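Local coordinates for vascular protein tyrosine phosphatase 1 (Rattus norvegicus, PDB 3I36) that probably removes phosphate from phosphotyrosine in proteins, as the catalytic domain of a membrane-spanning, receptor-type tyrosine phosphatase, at residues N136-V141 and R228-Q233; K112-T117 and A256-I261; N222-V227 and G252-I257. All blocks are in the same frame, centred on the assembly; numbering follows the deposited sequence.

In the fold
All three contacts lie inside the phosphatase domain, around the central mixed sheet and the helices packed on it. Contact 1 sets the C-terminal part of helix 218-231 on strand 139-142. Contact 2 sets helix 249-267 against strand 114-117 of the same sheet. Contact 3 joins those two helices to each other. Contact 1 is only partly buried and mixes a methyl, a sulfur and a phenol. Contacts 2 and 3 are buried. Contact 2 brings a phenyl edge to a carboxylate, while contact 3 is carbon on carbon. The carboxylate of Asp258 ties them together, with salt bridges to Arg228 of segment 228-233 and Arg224 of contact 3.

Contact 1: residues N136-V141 and R228-Q233; sequences NVYAIV and RDYMKQ
Ala139 and Met231 are the closest backbone pair, their CA atoms 7.3 Å apart, where the start of strand 139-142 faces the C-terminal part of helix 218-231. The strand belongs to the central mixed sheet of the phosphatase domain, and the helix packs on that sheet.

The methyl of Ala139 points at the helix and meets two residues. Its CB lies 3.5 Å from SD of Met231. The same CB is 4.0 Å from CE2 of Tyr230, at the edge of the ring and near its plane. Met231 is bent at both chi2 (-54°) and chi3 (-64°), and this folded chain brings the sulfur to the methyl. Tyr230 has CG anti to its backbone N (chi1 175°), which extends the ring toward the strand. Its OH ends 3.3 Å from the carbonyl O of Tyr138, a polar contact at the edge of the ring. The same hydroxyl lies 4.1 Å from CB of Tyr138. Beyond CB, the Tyr138 ring turns away from the helix and stacks with His198.

Met231 also touches Ile240 of the neighbouring strand 240-243, and Tyr230 touches Arg201 of strand 196-205. This part of the helix therefore reaches three adjacent strands. The chemistry is mostly apolar: the methyl of Ala139 packs against the sulfur of Met231 and the ring edge of Tyr230, and the phenol oxygen brings a polar group to a backbone carbonyl without a charged pair.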
ATOM      1  N   ASN A 136       2.181 -14.712   4.109  1.00 15.23           N
ATOM      2  CA  ASN A 136       1.150 -14.799   5.128  1.00 15.74           C
ATOM      3  C   ASN A 136       0.157 -13.654   5.009  1.00 18.65           C
ATOM      4  O   ASN A 136      -0.344 -13.151   6.009  1.00 15.34           O
ATOM      5  CB  ASN A 136       1.800 -14.779   6.516  1.00 19.11           C
ATOM      6  CG  ASN A 136       0.887 -15.308   7.589  1.00 24.49           C
ATOM      7  OD1 ASN A 136       0.141 -16.247   7.353  1.00 22.09           O
ATOM      8  ND2 ASN A 136       0.936 -14.701   8.779  1.00 28.36           N
ATOM      9  N   VAL A 137      -0.126 -13.244   3.779  1.00 13.29           N
ATOM     10  CA  VAL A 137      -1.045 -12.144   3.543  1.00  9.57           C
ATOM     11  C   VAL A 137      -2.483 -12.621   3.652  1.00 13.01           C
ATOM     12  O   VAL A 137      -2.870 -13.558   2.975  1.00 12.28           O
ATOM     13  CB  VAL A 137      -0.793 -11.531   2.152  1.00  8.15           C
ATOM     14  CG1 VAL A 137      -1.840 -10.488   1.824  1.00  9.84           C
ATOM     15  CG2 VAL A 137       0.591 -10.896   2.142  1.00  8.69           C
ATOM     16  N   TYR A 138      -3.260 -11.976   4.518  1.00  7.84           N
ATOM     17  CA  TYR A 138      -4.677 -12.287   4.675  1.00 11.58           C
ATOM     18  C   TYR A 138      -5.515 -11.134   4.134  1.00  9.54           C
ATOM     19  O   TYR A 138      -6.705 -11.271   3.895  1.00 12.01           O
ATOM     20  CB  TYR A 138      -5.019 -12.461   6.143  1.00 12.69           C
ATOM     21  CG  TYR A 138      -4.732 -13.837   6.684  1.00 13.94           C
ATOM     22  CD1 TYR A 138      -3.438 -14.307   6.782  1.00 13.45           C
ATOM     23  CD2 TYR A 138      -5.759 -14.651   7.110  1.00 13.98           C
ATOM     24  CE1 TYR A 138      -3.177 -15.580   7.297  1.00 17.54           C
ATOM     25  CE2 TYR A 138      -5.517 -15.910   7.618  1.00 15.61           C
ATOM     26  CZ  TYR A 138      -4.229 -16.368   7.715  1.00 16.49           C
ATOM     27  OH  TYR A 138      -4.002 -17.623   8.229  1.00 19.24           O
ATOM     28  N   ALA A 139      -4.882  -9.977   3.970  1.00 14.09           N
ATOM     29  CA  ALA A 139      -5.598  -8.799   3.503  1.00 15.81           C
ATOM     30  C   ALA A 139      -4.849  -8.135   2.364  1.00 11.69           C
ATOM     31  O   ALA A 139      -3.650  -7.889   2.450  1.00 14.11           O
ATOM     32  CB  ALA A 139      -5.810  -7.798   4.643  1.00 14.69           C
ATOM     33  N   ILE A 140      -5.575  -7.831   1.302  1.00 11.66           N
ATOM     34  CA  ILE A 140      -4.997  -7.065   0.217  1.00  8.75           C
ATOM     35  C   ILE A 140      -5.786  -5.790   0.151  1.00 14.25           C
ATOM     36  O   ILE A 140      -7.010  -5.811   0.194  1.00 12.21           O
ATOM     37  CB  ILE A 140      -5.132  -7.786  -1.130  1.00 10.90           C
ATOM     38  CG1 ILE A 140      -4.162  -8.975  -1.187  1.00 12.59           C
ATOM     39  CG2 ILE A 140      -4.868  -6.814  -2.284  1.00 12.00           C
ATOM     40  CD1 ILE A 140      -4.335  -9.826  -2.454  1.00 12.03           C
ATOM     41  N   VAL A 141      -5.077  -4.677   0.046  1.00  9.49           N
ATOM     42  CA  VAL A 141      -5.731  -3.408  -0.165  1.00  7.99           C
ATOM     43  C   VAL A 141      -5.344  -2.962  -1.546  1.00  7.57           C
ATOM     44  O   VAL A 141      -4.166  -2.759  -1.835  1.00 10.63           O
ATOM     45  CB  VAL A 141      -5.273  -2.371   0.854  1.00 10.65           C
ATOM     46  CG1 VAL A 141      -5.898  -1.007   0.540  1.00 11.88           C
ATOM     47  CG2 VAL A 141      -5.663  -2.822   2.248  1.00 13.54           C
ATOM     48  N   ARG A 228      -8.837  -2.332   8.878  1.00 13.11           N
ATOM     49  CA  ARG A 228      -8.364  -2.539  10.238  1.00 13.01           C
ATOM     50  C   ARG A 228      -9.306  -3.431  11.041  1.00 13.79           C
ATOM     51  O   ARG A 228      -8.873  -4.271  11.839  1.00 17.48           O
ATOM     52  CB  ARG A 228      -8.159  -1.185  10.920  1.00 14.76           C
ATOM     53  CG  ARG A 228      -6.798  -0.572  10.575  1.00 15.38           C
ATOM     54  CD  ARG A 228      -5.746  -1.558  10.999  1.00 19.30           C
ATOM     55  NE  ARG A 228      -4.408  -1.253  10.512  1.00 14.25           N
ATOM     56  CZ  ARG A 228      -3.406  -2.121  10.564  1.00 17.56           C
ATOM     57  NH1 ARG A 228      -3.622  -3.326  11.070  1.00 17.96           N
ATOM     58  NH2 ARG A 228      -2.201  -1.799  10.105  1.00 16.04           N
ATOM     59  N   ASP A 229     -10.601  -3.249  10.825  1.00 15.11           N
ATOM     60  CA  ASP A 229     -11.578  -4.073  11.509  1.00 18.84           C
ATOM     61  C   ASP A 229     -11.313  -5.540  11.201  1.00 19.96           C
ATOM     62  O   ASP A 229     -11.295  -6.399  12.090  1.00 14.37           O
ATOM     63  CB  ASP A 229     -12.983  -3.691  11.073  1.00 17.30           C
ATOM     64  CG  ASP A 229     -14.043  -4.380  11.903  1.00 30.72           C
ATOM     65  OD1 ASP A 229     -14.176  -4.034  13.094  1.00 34.59           O
ATOM     66  OD2 ASP A 229     -14.724  -5.270  11.362  1.00 31.67           O
ATOM     67  N   TYR A 230     -11.096  -5.823   9.924  1.00 15.49           N
ATOM     68  CA  TYR A 230     -10.779  -7.175   9.502  1.00 13.80           C
ATOM     69  C   TYR A 230      -9.438  -7.643  10.060  1.00 16.55           C
ATOM     70  O   TYR A 230      -9.324  -8.768  10.533  1.00 15.33           O
ATOM     71  CB  TYR A 230     -10.770  -7.259   7.979  1.00 12.93           C
ATOM     72  CG  TYR A 230     -10.339  -8.592   7.430  1.00 17.59           C
ATOM     73  CD1 TYR A 230     -11.206  -9.677   7.423  1.00 18.87           C
ATOM     74  CD2 TYR A 230      -9.076  -8.754   6.867  1.00 23.14           C
ATOM     75  CE1 TYR A 230     -10.814 -10.899   6.898  1.00 20.79           C
ATOM     76  CE2 TYR A 230      -8.678  -9.966   6.338  1.00 19.45           C
ATOM     77  CZ  TYR A 230      -9.546 -11.031   6.355  1.00 23.29           C
ATOM     78  OH  TYR A 230      -9.135 -12.237   5.826  1.00 23.46           O
ATOM     79  N   MET A 231      -8.426  -6.782   9.996  1.00 14.54           N
ATOM     80  CA  MET A 231      -7.091  -7.145  10.472  1.00 11.75           C
ATOM     81  C   MET A 231      -7.086  -7.586  11.926  1.00 16.48           C
ATOM     82  O   MET A 231      -6.182  -8.292  12.353  1.00 11.95           O
ATOM     83  CB  MET A 231      -6.112  -5.991  10.262  1.00 13.25           C
ATOM     84  CG  MET A 231      -5.781  -5.774   8.802  1.00 14.76           C
ATOM     85  SD  MET A 231      -5.197  -7.292   8.019  1.00 19.27           S
ATOM     86  CE  MET A 231      -3.681  -7.596   8.914  1.00 17.08           C
ATOM     87  N   LYS A 232      -8.080  -7.153  12.692  1.00 13.90           N
ATOM     88  CA  LYS A 232      -8.152  -7.549  14.099  1.00 20.13           C
ATOM     89  C   LYS A 232      -8.383  -9.053  14.225  1.00 17.34           C
ATOM     90  O   LYS A 232      -8.129  -9.653  15.270  1.00 17.70           O
ATOM     91  CB  LYS A 232      -9.262  -6.782  14.805  1.00 20.87           C
ATOM     92  CG  LYS A 232      -8.949  -5.308  15.027  1.00 16.43           C
ATOM     93  CD  LYS A 232     -10.144  -4.634  15.677  1.00 20.24           C
ATOM     94  CE  LYS A 232      -9.889  -3.160  15.941  1.00 27.11           C
ATOM     95  NZ  LYS A 232     -11.143  -2.538  16.448  1.00 27.43           N
ATOM     96  N   GLN A 233      -8.840  -9.656  13.137  1.00 13.69           N
ATOM     97  CA  GLN A 233      -9.220 -11.063  13.129  1.00 12.66           C
ATOM     98  C   GLN A 233      -8.097 -11.946  12.615  1.00 13.65           C
ATOM     99  O   GLN A 233      -8.222 -13.159  12.583  1.00 16.11           O
ATOM    100  CB  GLN A 233     -10.427 -11.243  12.217  1.00 15.39           C
ATOM    101  CG  GLN A 233     -11.585 -10.347  12.614  1.00 17.97           C
ATOM    102  CD  GLN A 233     -12.761 -10.480  11.675  1.00 31.81           C
ATOM    103  OE1 GLN A 233     -12.800 -11.380  10.840  1.00 32.68           O
ATOM    104  NE2 GLN A 233     -13.722  -9.576  11.794  1.00 45.72           N
TER

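Contact 2: residues K112-T117 and A256-I261; sequences KDFIAT and AIDRLI
Strand 114-117 and helix 249-267 stand well apart here, with 10.4 Å between the CA atoms of Phe114 and Asp258, so side chains must bridge them. This is sheet-to-helix packing in the protein-tyrosine phosphatase fold. The helix is the one that follows the phosphate-binding loop, whose cysteine, Cys244, is the probable nucleophile. The side chain of Phe114 is about 12 Å from that of Cys244.

Phe114 spans the distance. Its CG is anti to the carbonyl carbon (chi1 -66°), and the ring reaches for the helix with its CZ end leading. The carboxylate of Asp258 meets that ring at its edge, near the ring plane. The two flat groups are steeply turned, their planes 81° apart. The C-H edge of a phenyl ring is slightly positive, so an anionic oxygen there is probably well tolerated. The aliphatic part of Arg259 adds a looser contact, its CG 4.5 Å from CE1 of Phe114.

The polar ends have partners of their own. Asp258 forms salt bridges through OD1 with Arg224 and through OD2 with Arg228, which probably carry the main charge balance. Arg259 pairs with Asp278. The Phe114 ring also packs on Arg228, Ile240 and Val242, so it lies beside the Asp258-Arg228 salt bridge and on strand 240-243. With an alanine here, the space between strand and helix would probably be left unfilled and OD2 of Asp258 would lose the ring edge beside it. In the closest approach, CZ of Phe114 lies 3.1 Å from OD2 of Asp258.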
ATOM      1  N   LYS A 112       7.135  -4.907   9.414  1.00 16.71           N
ATOM      2  CA  LYS A 112       6.551  -5.658   8.306  1.00 14.85           C
ATOM      3  C   LYS A 112       5.029  -5.639   8.308  1.00 13.86           C
ATOM      4  O   LYS A 112       4.385  -6.572   7.817  1.00 15.54           O
ATOM      5  CB  LYS A 112       7.061  -7.094   8.321  1.00 17.39           C
ATOM      6  CG  LYS A 112       8.550  -7.240   8.061  1.00 17.06           C
ATOM      7  CD  LYS A 112       8.913  -8.717   7.923  1.00 27.20           C
ATOM      8  CE  LYS A 112      10.307  -8.908   7.357  1.00 37.27           C
ATOM      9  NZ  LYS A 112      10.639 -10.353   7.239  1.00 46.12           N
ATOM     10  N   ASP A 113       4.454  -4.565   8.834  1.00 11.78           N
ATOM     11  CA  ASP A 113       2.997  -4.455   8.881  1.00 13.85           C
ATOM     12  C   ASP A 113       2.401  -4.466   7.499  1.00 12.26           C
ATOM     13  O   ASP A 113       1.258  -4.874   7.311  1.00 12.91           O
ATOM     14  CB  ASP A 113       2.575  -3.175   9.586  1.00 11.48           C
ATOM     15  CG  ASP A 113       2.816  -3.241  11.066  1.00 15.47           C
ATOM     16  OD1 ASP A 113       2.735  -2.184  11.708  1.00 14.73           O
ATOM     17  OD2 ASP A 113       3.100  -4.356  11.569  1.00 12.66           O
ATOM     18  N   PHE A 114       3.165  -3.984   6.530  1.00 13.20           N
ATOM     19  CA  PHE A 114       2.653  -3.862   5.182  1.00 10.85           C
ATOM     20  C   PHE A 114       3.628  -4.436   4.195  1.00  9.24           C
ATOM     21  O   PHE A 114       4.819  -4.477   4.439  1.00 10.31           O
ATOM     22  CB  PHE A 114       2.462  -2.389   4.802  1.00 11.50           C
ATOM     23  CG  PHE A 114       1.407  -1.697   5.590  1.00 14.45           C
ATOM     24  CD1 PHE A 114       1.739  -0.978   6.722  1.00 10.81           C
ATOM     25  CD2 PHE A 114       0.075  -1.767   5.203  1.00 16.12           C
ATOM     26  CE1 PHE A 114       0.762  -0.325   7.450  1.00 12.40           C
ATOM     27  CE2 PHE A 114      -0.906  -1.116   5.933  1.00 12.76           C
ATOM     28  CZ  PHE A 114      -0.558  -0.391   7.049  1.00 12.95           C
ATOM     29  N   ILE A 115       3.098  -4.842   3.059  1.00  9.89           N
ATOM     30  CA  ILE A 115       3.908  -4.996   1.875  1.00  9.13           C
ATOM     31  C   ILE A 115       3.317  -4.044   0.870  1.00 10.11           C
ATOM     32  O   ILE A 115       2.119  -4.098   0.582  1.00 11.94           O
ATOM     33  CB  ILE A 115       3.839  -6.395   1.326  1.00  9.68           C
ATOM     34  CG1 ILE A 115       4.565  -7.348   2.269  1.00 10.86           C
ATOM     35  CG2 ILE A 115       4.447  -6.428  -0.082  1.00  9.59           C
ATOM     36  CD1 ILE A 115       4.321  -8.797   1.952  1.00 12.40           C
ATOM     37  N   ALA A 116       4.140  -3.136   0.369  1.00  8.67           N
ATOM     38  CA  ALA A 116       3.705  -2.287  -0.722  1.00  9.76           C
ATOM     39  C   ALA A 116       4.208  -2.932  -1.999  1.00 10.13           C
ATOM     40  O   ALA A 116       5.382  -3.260  -2.126  1.00  9.62           O
ATOM     41  CB  ALA A 116       4.267  -0.877  -0.584  1.00  8.09           C
ATOM     42  N   THR A 117       3.313  -3.118  -2.946  1.00 10.05           N
ATOM     43  CA  THR A 117       3.707  -3.755  -4.179  1.00 14.53           C
ATOM     44  C   THR A 117       2.971  -3.111  -5.334  1.00 15.93           C
ATOM     45  O   THR A 117       1.987  -2.405  -5.134  1.00 11.21           O
ATOM     46  CB  THR A 117       3.432  -5.271  -4.119  1.00 10.25           C
ATOM     47  OG1 THR A 117       4.043  -5.908  -5.244  1.00  9.28           O
ATOM     48  CG2 THR A 117       1.930  -5.554  -4.126  1.00 11.18           C
ATOM     49  N   ALA A 256       0.366   5.491   5.016  1.00  8.60           N
ATOM     50  CA  ALA A 256       0.645   6.621   5.900  1.00 11.43           C
ATOM     51  C   ALA A 256      -0.591   6.969   6.711  1.00 12.40           C
ATOM     52  O   ALA A 256      -0.499   7.240   7.902  1.00  9.04           O
ATOM     53  CB  ALA A 256       1.113   7.835   5.096  1.00  8.84           C
ATOM     54  N   ILE A 257      -1.758   6.957   6.076  1.00  8.86           N
ATOM     55  CA  ILE A 257      -2.975   7.304   6.796  1.00 12.20           C
ATOM     56  C   ILE A 257      -3.184   6.310   7.933  1.00 10.53           C
ATOM     57  O   ILE A 257      -3.554   6.666   9.053  1.00 10.66           O
ATOM     58  CB  ILE A 257      -4.186   7.194   5.871  1.00 15.22           C
ATOM     59  CG1 ILE A 257      -4.209   8.363   4.890  1.00 17.95           C
ATOM     60  CG2 ILE A 257      -5.476   7.137   6.678  1.00 20.57           C
ATOM     61  CD1 ILE A 257      -5.240   8.173   3.782  1.00 17.49           C
ATOM     62  N   ASP A 258      -2.938   5.047   7.645  1.00 10.15           N
ATOM     63  CA  ASP A 258      -3.150   4.020   8.661  1.00 11.05           C
ATOM     64  C   ASP A 258      -2.234   4.287   9.844  1.00 15.28           C
ATOM     65  O   ASP A 258      -2.641   4.226  11.014  1.00 12.06           O
ATOM     66  CB  ASP A 258      -2.881   2.633   8.087  1.00  9.17           C
ATOM     67  CG  ASP A 258      -3.061   1.537   9.121  1.00 10.11           C
ATOM     68  OD1 ASP A 258      -4.192   1.356   9.615  1.00 13.19           O
ATOM     69  OD2 ASP A 258      -2.069   0.855   9.435  1.00 11.39           O
ATOM     70  N   ARG A 259      -0.986   4.590   9.529  1.00 14.23           N
ATOM     71  CA  ARG A 259      -0.002   4.850  10.554  1.00 13.76           C
ATOM     72  C   ARG A 259      -0.324   6.107  11.347  1.00 12.22           C
ATOM     73  O   ARG A 259      -0.187   6.123  12.567  1.00 12.10           O
ATOM     74  CB  ARG A 259       1.378   4.937   9.924  1.00 13.77           C
ATOM     75  CG  ARG A 259       1.822   3.591   9.370  1.00 12.98           C
ATOM     76  CD  ARG A 259       3.158   3.696   8.679  1.00  9.90           C
ATOM     77  NE  ARG A 259       4.200   4.171   9.582  1.00 12.55           N
ATOM     78  CZ  ARG A 259       5.498   4.150   9.298  1.00 15.14           C
ATOM     79  NH1 ARG A 259       5.911   3.647   8.141  1.00 11.16           N
ATOM     80  NH2 ARG A 259       6.380   4.625  10.168  1.00 11.58           N
ATOM     81  N   LEU A 260      -0.754   7.153  10.647  1.00  9.99           N
ATOM     82  CA  LEU A 260      -1.114   8.404  11.293  1.00 14.15           C
ATOM     83  C   LEU A 260      -2.264   8.205  12.251  1.00 12.94           C
ATOM     84  O   LEU A 260      -2.290   8.790  13.328  1.00 11.55           O
ATOM     85  CB  LEU A 260      -1.518   9.429  10.245  1.00 16.78           C
ATOM     86  CG  LEU A 260      -0.295  10.012   9.557  1.00 23.37           C
ATOM     87  CD1 LEU A 260      -0.722  10.664   8.262  1.00 19.96           C
ATOM     88  CD2 LEU A 260       0.380  11.004  10.511  1.00 21.34           C
ATOM     89  N   ILE A 261      -3.238   7.395  11.856  1.00 11.21           N
ATOM     90  CA  ILE A 261      -4.387   7.190  12.732  1.00 13.79           C
ATOM     91  C   ILE A 261      -3.948   6.524  14.022  1.00 14.01           C
ATOM     92  O   ILE A 261      -4.349   6.937  15.114  1.00 12.34           O
ATOM     93  CB  ILE A 261      -5.491   6.373  12.046  1.00 15.33           C
ATOM     94  CG1 ILE A 261      -6.107   7.199  10.897  1.00 12.28           C
ATOM     95  CG2 ILE A 261      -6.539   5.934  13.063  1.00 13.80           C
ATOM     96  CD1 ILE A 261      -7.029   6.382   9.974  1.00 17.92           C
TER

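Contact 3: residues N222-V227 and G252-I257; sequences NFRYLV and GTFIAI
In segment 222-227, Phe223 is the first to meet Phe254 of helix 249-267. The short helix segments cross at -71°, with their axes 10.7 Å apart. Atom CD2 of Phe223 lies 3.8 Å from CE1 of Phe254. The rings meet obliquely, with planes at 72°. Phe205 meets the Phe223 ring edge-to-face.

Arg224 follows and uses its aliphatic part. Its CG sits 3.8 Å from CZ of Phe254. The chain then bends at chi2 and chi3 (chi3 49°), which carries the guanidinium off to a cation-pi contact with Tyr262.

One turn after Phe223, Val227 places CG2 4.0 Å from CZ of Phe254. That methyl also lies over one face of the Phe223 ring, toward its rim. Val141 of strand 139-142 touches all three apolar residues, Phe223, Val227 and Phe254.

Helix 249-267 begins at the probable substrate-binding loop, and the Phe254 side chain is about 8 Å from that of Cys244, the probable phosphocysteine nucleophile. Across this buried crossing the helices hold by apolar contact, centred on the CE1-CZ end of Phe254. Arg224 adds to this twice: its aliphatic carbons pack on Phe254 while its charge pairs with Asp258 of the same helix.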
ATOM      1  N   ASN A 222     -12.681   5.723   6.289  1.00 13.37           N
ATOM      2  CA  ASN A 222     -13.626   4.668   6.623  0.50 19.30           C
ATOM      3  C   ASN A 222     -13.209   3.331   6.020  1.00 16.77           C
ATOM      4  O   ASN A 222     -13.372   2.281   6.635  1.00 14.38           O
ATOM      5  CB  ASN A 222     -15.031   5.049   6.157  0.50 22.72           C
ATOM      6  CG  ASN A 222     -15.587   6.239   6.910  0.50 19.25           C
ATOM      7  OD1 ASN A 222     -15.163   6.537   8.029  0.50 17.30           O
ATOM      8  ND2 ASN A 222     -16.546   6.928   6.298  0.50 20.49           N
ATOM      9  N   PHE A 223     -12.674   3.385   4.807  1.00 16.14           N
ATOM     10  CA  PHE A 223     -12.175   2.200   4.127  1.00 12.65           C
ATOM     11  C   PHE A 223     -11.008   1.634   4.931  1.00 13.40           C
ATOM     12  O   PHE A 223     -10.948   0.428   5.179  1.00 14.19           O
ATOM     13  CB  PHE A 223     -11.739   2.602   2.726  1.00 13.49           C
ATOM     14  CG  PHE A 223     -11.050   1.535   1.955  1.00 16.52           C
ATOM     15  CD1 PHE A 223     -11.778   0.576   1.274  1.00 16.89           C
ATOM     16  CD2 PHE A 223      -9.670   1.530   1.841  1.00 16.37           C
ATOM     17  CE1 PHE A 223     -11.135  -0.377   0.512  1.00 14.97           C
ATOM     18  CE2 PHE A 223      -9.026   0.567   1.084  1.00 12.87           C
ATOM     19  CZ  PHE A 223      -9.768  -0.387   0.415  1.00 12.14           C
ATOM     20  N   ARG A 224     -10.085   2.499   5.346  1.00 11.85           N
ATOM     21  CA  ARG A 224      -9.010   2.055   6.231  1.00 11.42           C
ATOM     22  C   ARG A 224      -9.564   1.390   7.486  1.00  9.84           C
ATOM     23  O   ARG A 224      -9.073   0.339   7.917  1.00 13.23           O
ATOM     24  CB  ARG A 224      -8.053   3.187   6.647  1.00 14.05           C
ATOM     25  CG  ARG A 224      -6.757   2.566   7.187  1.00 24.99           C
ATOM     26  CD  ARG A 224      -6.218   3.024   8.558  1.00 34.72           C
ATOM     27  NE  ARG A 224      -7.180   3.045   9.636  1.00 23.57           N
ATOM     28  CZ  ARG A 224      -6.904   2.900  10.937  1.00 23.01           C
ATOM     29  NH1 ARG A 224      -5.687   2.642  11.392  1.00 23.57           N
ATOM     30  NH2 ARG A 224      -7.893   2.997  11.807  1.00 15.14           N
ATOM     31  N   TYR A 225     -10.561   2.011   8.108  1.00 14.08           N
ATOM     32  CA  TYR A 225     -11.169   1.401   9.283  0.50 16.30           C
ATOM     33  C   TYR A 225     -11.711   0.009   8.975  1.00 17.40           C
ATOM     34  O   TYR A 225     -11.589  -0.894   9.793  1.00 15.43           O
ATOM     35  CB  TYR A 225     -12.251   2.295   9.900  0.50 16.69           C
ATOM     36  CG  TYR A 225     -11.677   3.413  10.741  0.50 18.29           C
ATOM     37  CD1 TYR A 225     -11.031   3.145  11.944  0.50 13.24           C
ATOM     38  CD2 TYR A 225     -11.764   4.734  10.327  0.50 26.43           C
ATOM     39  CE1 TYR A 225     -10.496   4.160  12.708  0.50 22.28           C
ATOM     40  CE2 TYR A 225     -11.240   5.759  11.092  0.50 27.31           C
ATOM     41  CZ  TYR A 225     -10.606   5.467  12.274  0.50 22.49           C
ATOM     42  OH  TYR A 225     -10.078   6.483  13.023  0.50 32.11           O
ATOM     43  N   LEU A 226     -12.292  -0.172   7.795  1.00 15.27           N
ATOM     44  CA  LEU A 226     -12.798  -1.495   7.421  1.00 14.47           C
ATOM     45  C   LEU A 226     -11.661  -2.509   7.362  1.00 17.30           C
ATOM     46  O   LEU A 226     -11.765  -3.622   7.887  1.00 12.37           O
ATOM     47  CB  LEU A 226     -13.518  -1.437   6.075  1.00 16.63           C
ATOM     48  CG  LEU A 226     -14.857  -0.699   6.060  1.00 25.26           C
ATOM     49  CD1 LEU A 226     -15.517  -0.822   4.699  1.00 27.51           C
ATOM     50  CD2 LEU A 226     -15.780  -1.228   7.165  1.00 31.06           C
ATOM     51  N   VAL A 227     -10.568  -2.111   6.722  1.00 14.12           N
ATOM     52  CA  VAL A 227      -9.404  -2.975   6.630  1.00 15.17           C
ATOM     53  C   VAL A 227      -8.947  -3.340   8.028  1.00 15.20           C
ATOM     54  O   VAL A 227      -8.689  -4.504   8.336  1.00 16.73           O
ATOM     55  CB  VAL A 227      -8.254  -2.281   5.879  1.00 12.47           C
ATOM     56  CG1 VAL A 227      -6.996  -3.150   5.873  1.00 15.79           C
ATOM     57  CG2 VAL A 227      -8.681  -1.941   4.468  1.00 15.12           C
ATOM     58  N   GLY A 252       1.208   4.408  -0.706  1.00 10.15           N
ATOM     59  CA  GLY A 252       1.935   5.076   0.361  1.00  8.44           C
ATOM     60  C   GLY A 252       0.997   5.949   1.156  1.00  8.51           C
ATOM     61  O   GLY A 252       1.110   6.067   2.366  1.00 10.82           O
ATOM     62  N   THR A 253       0.064   6.584   0.459  1.00 13.70           N
ATOM     63  CA  THR A 253      -0.905   7.437   1.122  1.00  9.05           C
ATOM     64  C   THR A 253      -1.747   6.610   2.085  1.00  8.64           C
ATOM     65  O   THR A 253      -1.921   6.973   3.241  1.00  8.84           O
ATOM     66  CB  THR A 253      -1.784   8.162   0.088  1.00 12.62           C
ATOM     67  OG1 THR A 253      -0.938   8.937  -0.765  1.00 12.85           O
ATOM     68  CG2 THR A 253      -2.785   9.089   0.765  1.00  9.02           C
ATOM     69  N   PHE A 254      -2.240   5.480   1.613  1.00  8.54           N
ATOM     70  CA  PHE A 254      -3.050   4.633   2.460  1.00 10.27           C
ATOM     71  C   PHE A 254      -2.245   4.161   3.676  1.00 12.86           C
ATOM     72  O   PHE A 254      -2.714   4.204   4.818  1.00 11.13           O
ATOM     73  CB  PHE A 254      -3.534   3.431   1.680  1.00  8.42           C
ATOM     74  CG  PHE A 254      -4.272   2.447   2.526  1.00 10.89           C
ATOM     75  CD1 PHE A 254      -5.626   2.604   2.752  1.00 11.61           C
ATOM     76  CD2 PHE A 254      -3.608   1.406   3.128  1.00 12.06           C
ATOM     77  CE1 PHE A 254      -6.316   1.725   3.541  1.00 14.31           C
ATOM     78  CE2 PHE A 254      -4.294   0.514   3.934  1.00 11.35           C
ATOM     79  CZ  PHE A 254      -5.661   0.680   4.130  1.00 12.50           C
ATOM     80  N   ILE A 255      -1.027   3.702   3.432  1.00 10.08           N
ATOM     81  CA  ILE A 255      -0.223   3.199   4.535  1.00 10.80           C
ATOM     82  C   ILE A 255       0.043   4.313   5.534  1.00  8.68           C
ATOM     83  O   ILE A 255      -0.073   4.128   6.758  1.00  9.25           O
ATOM     84  CB  ILE A 255       1.094   2.614   4.046  1.00  8.33           C
ATOM     85  CG1 ILE A 255       0.828   1.305   3.293  1.00  9.19           C
ATOM     86  CG2 ILE A 255       2.042   2.389   5.243  1.00  8.68           C
ATOM     87  CD1 ILE A 255       2.074   0.716   2.693  1.00 10.12           C
ATOM     88  N   ALA A 256       0.366   5.491   5.016  1.00  8.60           N
ATOM     89  CA  ALA A 256       0.645   6.621   5.900  1.00 11.43           C
ATOM     90  C   ALA A 256      -0.591   6.969   6.711  1.00 12.40           C
ATOM     91  O   ALA A 256      -0.499   7.240   7.902  1.00  9.04           O
ATOM     92  CB  ALA A 256       1.113   7.835   5.096  1.00  8.84           C
ATOM     93  N   ILE A 257      -1.758   6.957   6.076  1.00  8.86           N
ATOM     94  CA  ILE A 257      -2.975   7.304   6.796  1.00 12.20           C
ATOM     95  C   ILE A 257      -3.184   6.310   7.933  1.00 10.53           C
ATOM     96  O   ILE A 257      -3.554   6.666   9.053  1.00 10.66           O
ATOM     97  CB  ILE A 257      -4.186   7.194   5.871  1.00 15.22           C
ATOM     98  CG1 ILE A 257      -4.209   8.363   4.890  1.00 17.95           C
ATOM     99  CG2 ILE A 257      -5.476   7.137   6.678  1.00 20.57           C
ATOM    100  CD1 ILE A 257      -5.240   8.173   3.782  1.00 17.49           C
TER